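Local coordinates for protein beta-glucoside phosphorylase BglX (Unidentified, PDB 5VQE) that probably cleaves beta-glucosides by phosphorolysis, as a glycoside hydrolase family 3 enzyme with a TIM-barrel domain that holds a 2-fluoroglucose in its pocket, at residues A[132-137]-A[378-383]; A[527-532]-A[538-543]. One frame throughout, in Å; residues are numbered along the deposited sequence.

Contact 1. Residues A[132-137]-A[378-383]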
loop_
_atom_site.group_PDB
_atom_site.type_symbol
_atom_site.label_atom_id
_atom_site.label_comp_id
_atom_site.label_asym_id
_atom_site.label_seq_id
_atom_site.Cartn_x
_atom_site.Cartn_y
_atom_site.Cartn_z
ATOM N N CYS A 132 2.685 -6.936 10.215
ATOM C CA CYS A 132 1.719 -7.262 9.173
ATOM C C CYS A 132 1.458 -8.761 9.128
ATOM O O CYS A 132 0.306 -9.210 9.141
ATOM C CB CYS A 132 2.220 -6.783 7.813
ATOM S SG CYS A 132 2.455 -4.997 7.635
ATOM N N ALA A 133 2.524 -9.551 9.061
ATOM C CA ALA A 133 2.385 -10.986 8.885
ATOM C C ALA A 133 1.966 -11.667 10.181
ATOM O O ALA A 133 1.174 -12.620 10.157
ATOM C CB ALA A 133 3.696 -11.564 8.360
ATOM N N SER A 134 2.484 -11.197 11.317
ATOM C CA SER A 134 2.094 -11.776 12.597
ATOM C C SER A 134 0.601 -11.606 12.836
ATOM O O SER A 134 -0.101 -12.568 13.173
ATOM C CB SER A 134 2.897 -11.139 13.731
ATOM O OG SER A 134 2.492 -11.675 14.973
ATOM N N GLU A 135 0.092 -10.384 12.663
ATOM C CA GLU A 135 -1.327 -10.138 12.909
ATOM C C GLU A 135 -2.190 -10.730 11.801
ATOM O O GLU A 135 -3.246 -11.315 12.071
ATOM C CB GLU A 135 -1.556 -8.635 13.074
ATOM C CG GLU A 135 -0.737 -8.071 14.241
ATOM C CD GLU A 135 -1.175 -6.700 14.694
ATOM O OE1 GLU A 135 -1.970 -6.056 13.978
ATOM O OE2 GLU A 135 -0.727 -6.271 15.783
ATOM N N GLY A 136 -1.736 -10.637 10.552
ATOM C CA GLY A 136 -2.481 -11.244 9.462
ATOM C C GLY A 136 -2.589 -12.752 9.594
ATOM O O GLY A 136 -3.666 -13.325 9.429
ATOM N N SER A 137 -1.471 -13.420 9.890
ATOM C CA SER A 137 -1.497 -14.880 9.934
ATOM C C SER A 137 -2.359 -15.391 11.079
ATOM O O SER A 137 -2.905 -16.496 10.991
ATOM C CB SER A 137 -0.078 -15.454 10.039
ATOM O OG SER A 137 0.595 -15.058 11.225
ATOM N N LYS A 378 1.663 -5.756 23.123
ATOM C CA LYS A 378 2.549 -4.723 23.645
ATOM C C LYS A 378 3.786 -4.576 22.766
ATOM O O LYS A 378 4.240 -3.456 22.504
ATOM C CB LYS A 378 2.947 -5.045 25.090
ATOM N N LYS A 379 4.333 -5.697 22.295
ATOM C CA LYS A 379 5.495 -5.659 21.409
ATOM C C LYS A 379 5.211 -4.819 20.167
ATOM O O LYS A 379 6.022 -3.970 19.776
ATOM C CB LYS A 379 5.885 -7.092 21.021
ATOM C CG LYS A 379 7.095 -7.224 20.108
ATOM C CD LYS A 379 7.211 -8.655 19.553
ATOM C CE LYS A 379 8.656 -9.136 19.533
ATOM N NZ LYS A 379 8.913 -10.204 18.516
ATOM N N HIS A 380 4.058 -5.040 19.533
ATOM C CA HIS A 380 3.749 -4.327 18.299
ATOM C C HIS A 380 3.525 -2.842 18.560
ATOM O O HIS A 380 4.000 -1.995 17.795
ATOM C CB HIS A 380 2.528 -4.948 17.630
ATOM C CG HIS A 380 2.756 -6.351 17.160
ATOM N ND1 HIS A 380 1.759 -7.125 16.606
ATOM C CD2 HIS A 380 3.872 -7.116 17.158
ATOM C CE1 HIS A 380 2.253 -8.309 16.288
ATOM N NE2 HIS A 380 3.531 -8.328 16.611
ATOM N N LYS A 381 2.813 -2.507 19.640
ATOM C CA LYS A 381 2.613 -1.103 19.984
ATOM C C LYS A 381 3.939 -0.428 20.293
ATOM O O LYS A 381 4.151 0.738 19.941
ATOM C CB LYS A 381 1.659 -0.989 21.171
ATOM C CG LYS A 381 0.268 -1.554 20.908
ATOM N N LYS A 382 4.853 -1.159 20.942
ATOM C CA LYS A 382 6.172 -0.624 21.256
ATOM C C LYS A 382 6.954 -0.285 19.990
ATOM O O LYS A 382 7.593 0.768 19.909
ATOM C CB LYS A 382 6.937 -1.637 22.107
ATOM C CG LYS A 382 8.363 -1.239 22.450
ATOM C CD LYS A 382 9.008 -2.260 23.393
ATOM N N TRP A 383 6.924 -1.171 18.996
ATOM C CA TRP A 383 7.614 -0.898 17.739
ATOM C C TRP A 383 7.044 0.335 17.049
ATOM O O TRP A 383 7.788 1.115 16.446
ATOM C CB TRP A 383 7.516 -2.109 16.809
ATOM C CG TRP A 383 8.420 -3.244 17.164
ATOM C CD1 TRP A 383 9.541 -3.192 17.933
ATOM C CD2 TRP A 383 8.278 -4.612 16.752
ATOM N NE1 TRP A 383 10.108 -4.444 18.030
ATOM C CE2 TRP A 383 9.350 -5.330 17.313
ATOM C CE3 TRP A 383 7.345 -5.296 15.970
ATOM C CZ2 TRP A 383 9.516 -6.695 17.112
ATOM C CZ3 TRP A 383 7.510 -6.641 15.770
ATOM C CH2 TRP A 383 8.587 -7.334 16.342
HETATM O O HOH W 1 4.447 -11.033 16.751
#
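Glu135 and His380 reach each other across two helices with matching first torsions: each CG stands beside its own backbone N and opposite the carbonyl carbon (chi1 -65° in His380). Beyond CG the glutamate runs extended, and the two side chains extend toward each other from their helices, bridging the 9.4 Å between Glu135 CA and His380 CA. His380 ND1 donates to Glu135 OE2 over 2.8 Å, with a nearly straight angle of 165° at the hydrogen. OE2 lies close to the imidazole plane, but the ring meets the carboxylate on its anti side and from somewhat out of its plane, the two flat groups being turned 40° against each other. Glu135 CG comes within 3.6 Å of His380 CE1, somewhat out of the ring plane. Ser134 OG lies at the ring edge, in its plane, 3.6 Å from His380 CE1, and a water joins it to the far nitrogen: the water is 2.7 Å from Ser134 OG and 2.9 Å from His380 NE2. Both ring nitrogens therefore have polar partners on or beside helix 122-138. Glu135 OE2 also takes hydrogen bonds from Thr108 OG1 and from the backbone N of Gln376, just ahead of helix 378-391, so three groups grip one oxygen. Next to this cluster Val131 touches His380, and Trp383 stacks on His127, bringing further parts of the same two helices together. The contact ties a helix of the family 3 N-terminal domain to the first turns of helix 378-391. This histidine-carboxylate pair, with both partners buried, fixes the rotation of the imidazole, and the carboxylate probably holds the proton on ND1.

Contact 2. Residues A[527-532]-A[538-543]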
loop_
_atom_site.group_PDB
_atom_site.type_symbol
_atom_site.label_atom_id
_atom_site.label_comp_id
_atom_site.label_asym_id
_atom_site.label_seq_id
_atom_site.Cartn_x
_atom_site.Cartn_y
_atom_site.Cartn_z
ATOM N N ILE A 527 7.447 20.354 9.730
ATOM C CA ILE A 527 7.830 19.029 10.209
ATOM C C ILE A 527 7.003 17.986 9.466
ATOM O O ILE A 527 5.781 18.125 9.342
ATOM C CB ILE A 527 7.632 18.888 11.733
ATOM C CG1 ILE A 527 8.540 19.867 12.484
ATOM C CG2 ILE A 527 7.953 17.463 12.198
ATOM C CD1 ILE A 527 8.100 20.153 13.902
ATOM N N ASN A 528 7.667 16.942 8.984
ATOM C CA ASN A 528 7.003 15.799 8.370
ATOM C C ASN A 528 6.978 14.643 9.361
ATOM O O ASN A 528 8.024 14.254 9.888
ATOM C CB ASN A 528 7.726 15.369 7.094
ATOM C CG ASN A 528 7.251 16.116 5.864
ATOM O OD1 ASN A 528 6.106 16.565 5.795
ATOM N ND2 ASN A 528 8.123 16.225 4.869
ATOM N N ALA A 529 5.783 14.087 9.594
ATOM C CA ALA A 529 5.611 12.926 10.453
ATOM C C ALA A 529 5.127 11.681 9.713
ATOM O O ALA A 529 5.175 10.590 10.290
ATOM C CB ALA A 529 4.631 13.252 11.586
ATOM N N TYR A 530 4.626 11.825 8.479
ATOM C CA TYR A 530 4.361 10.729 7.540
ATOM C C TYR A 530 3.176 9.841 7.907
ATOM O O TYR A 530 2.635 9.145 7.037
ATOM C CB TYR A 530 5.589 9.831 7.382
ATOM C CG TYR A 530 6.898 10.547 7.161
ATOM C CD1 TYR A 530 7.201 11.125 5.938
ATOM C CD2 TYR A 530 7.846 10.618 8.174
ATOM C CE1 TYR A 530 8.401 11.774 5.731
ATOM C CE2 TYR A 530 9.047 11.259 7.980
ATOM C CZ TYR A 530 9.323 11.839 6.757
ATOM O OH TYR A 530 10.523 12.479 6.558
ATOM N N THR A 531 2.782 9.817 9.180
ATOM C CA THR A 531 1.735 8.928 9.660
ATOM C C THR A 531 0.865 9.651 10.671
ATOM O O THR A 531 1.385 10.316 11.568
ATOM C CB THR A 531 2.334 7.687 10.333
ATOM O OG1 THR A 531 3.276 7.060 9.452
ATOM C CG2 THR A 531 1.249 6.707 10.715
ATOM N N SER A 532 -0.452 9.490 10.557
ATOM C CA SER A 532 -1.395 10.109 11.490
ATOM C C SER A 532 -2.012 9.005 12.346
ATOM O O SER A 532 -3.094 8.495 12.060
ATOM C CB SER A 532 -2.459 10.909 10.760
ATOM O OG SER A 532 -3.218 11.673 11.693
ATOM N N ARG A 538 1.713 11.296 19.868
ATOM C CA ARG A 538 2.354 11.391 21.177
ATOM C C ARG A 538 3.832 11.731 21.041
ATOM O O ARG A 538 4.365 12.523 21.823
ATOM C CB ARG A 538 2.167 10.091 21.964
ATOM C CG ARG A 538 0.726 9.802 22.311
ATOM C CD ARG A 538 0.569 8.617 23.249
ATOM N NE ARG A 538 -0.838 8.401 23.583
ATOM C CZ ARG A 538 -1.495 9.030 24.559
ATOM N NH1 ARG A 538 -0.882 9.919 25.327
ATOM N NH2 ARG A 538 -2.780 8.770 24.766
ATOM N N MET A 539 4.515 11.153 20.055
ATOM C CA MET A 539 5.935 11.457 19.893
ATOM C C MET A 539 6.145 12.861 19.336
ATOM O O MET A 539 7.152 13.508 19.649
ATOM C CB MET A 539 6.605 10.412 18.998
ATOM C CG MET A 539 6.808 9.059 19.659
ATOM S SD MET A 539 7.636 9.182 21.274
ATOM C CE MET A 539 9.097 10.082 20.841
ATOM N N MET A 540 5.216 13.353 18.521
ATOM C CA MET A 540 5.288 14.743 18.087
ATOM C C MET A 540 5.280 15.681 19.288
ATOM O O MET A 540 6.079 16.618 19.367
ATOM C CB MET A 540 4.114 15.053 17.158
ATOM C CG MET A 540 4.093 16.479 16.632
ATOM S SD MET A 540 5.464 16.847 15.528
ATOM C CE MET A 540 4.911 16.007 14.050
ATOM N N ILE A 541 4.361 15.448 20.226
ATOM C CA ILE A 541 4.294 16.257 21.440
ATOM C C ILE A 541 5.633 16.239 22.159
ATOM O O ILE A 541 6.165 17.289 22.535
ATOM C CB ILE A 541 3.154 15.758 22.347
ATOM C CG1 ILE A 541 1.799 16.209 21.795
ATOM C CG2 ILE A 541 3.341 16.226 23.797
ATOM C CD1 ILE A 541 1.545 17.720 21.872
ATOM N N GLU A 542 6.203 15.045 22.364
ATOM C CA GLU A 542 7.474 14.965 23.073
ATOM C C GLU A 542 8.536 15.808 22.385
ATOM O O GLU A 542 9.338 16.474 23.048
ATOM C CB GLU A 542 7.927 13.508 23.190
ATOM C CG GLU A 542 6.975 12.635 23.980
ATOM C CD GLU A 542 6.761 13.153 25.391
ATOM O OE1 GLU A 542 7.770 13.408 26.074
ATOM O OE2 GLU A 542 5.594 13.329 25.807
ATOM N N LYS A 543 8.552 15.808 21.054
ATOM C CA LYS A 543 9.620 16.493 20.342
ATOM C C LYS A 543 9.380 17.997 20.282
ATOM O O LYS A 543 10.329 18.785 20.372
ATOM C CB LYS A 543 9.758 15.892 18.946
ATOM C CG LYS A 543 10.313 14.471 18.975
ATOM C CD LYS A 543 10.052 13.724 17.673
ATOM C CE LYS A 543 10.331 12.236 17.817
ATOM N NZ LYS A 543 11.710 11.965 18.313
#
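One turn of helix beyond Met540, whose methyl meets Ile527 and Ala529, Lys543 NZ is gripped by three groups: a salt bridge to Asp389 OD1 on helix 378-391 and hydrogen bonds to Ser548 OG and Ser549 O. The contact across 527-532 and 538-543 is, by contrast, wholly apolar, and a single atom of the helix does the touching. Met540 CE lies 3.8 Å from Ile527 CG2 and 3.7 Å from Ala529 CB, the two hydrocarbon groups standing 5.4 Å apart, so that the methyl sits where it can press on both. The methionine leaves its helix with CG opposite the backbone N (chi1 -180°) and then bends twice, at chi2 (67°) and chi3, which swings CE toward the end of the strand. Ile527 offers its short branch, CG2, and the isoleucine and methionine side chains run antiparallel, passing alongside each other. The nearest alpha-carbons, Ala529 CA and Met540 CA, are 7.9 Å apart. Backbone hydrogen bonds join Ile527 and Ala529 to the neighbouring strand 506-510, and Leu509 of that strand touches both Ile527 and Met540. Ile392 and Leu544 add to the cover on Ile527. Here helix 534-544 packs against strand 525-528, which it follows along the chain, on one side of the mixed sheet. All three touching residues are buried, and with no hydrogen bond between the segments the adhesion rests on van der Waals contact and exclusion of water.

Overall arrangement
Both contacts are buried, but they belong to different parts of the fold, their centres 21 Å apart and their nearest atoms about 8 Å apart. Contact 1 joins two helices, one in the family 3 N-terminal, TIM-barrel-type domain and one later in the chain, through charged and polar groups and a water. Contact 2 lies within the mixed-sheet region, where a helix meets its preceding strand through methyl groups. Helix 378-391 connects them: its start carries His380 of contact 1, and its Asp389 pairs with Lys543 of contact 2. Two nearby residues reach one contact each: Thr108 bonds Glu135, and Ser112 bonds the backbone of Tyr530.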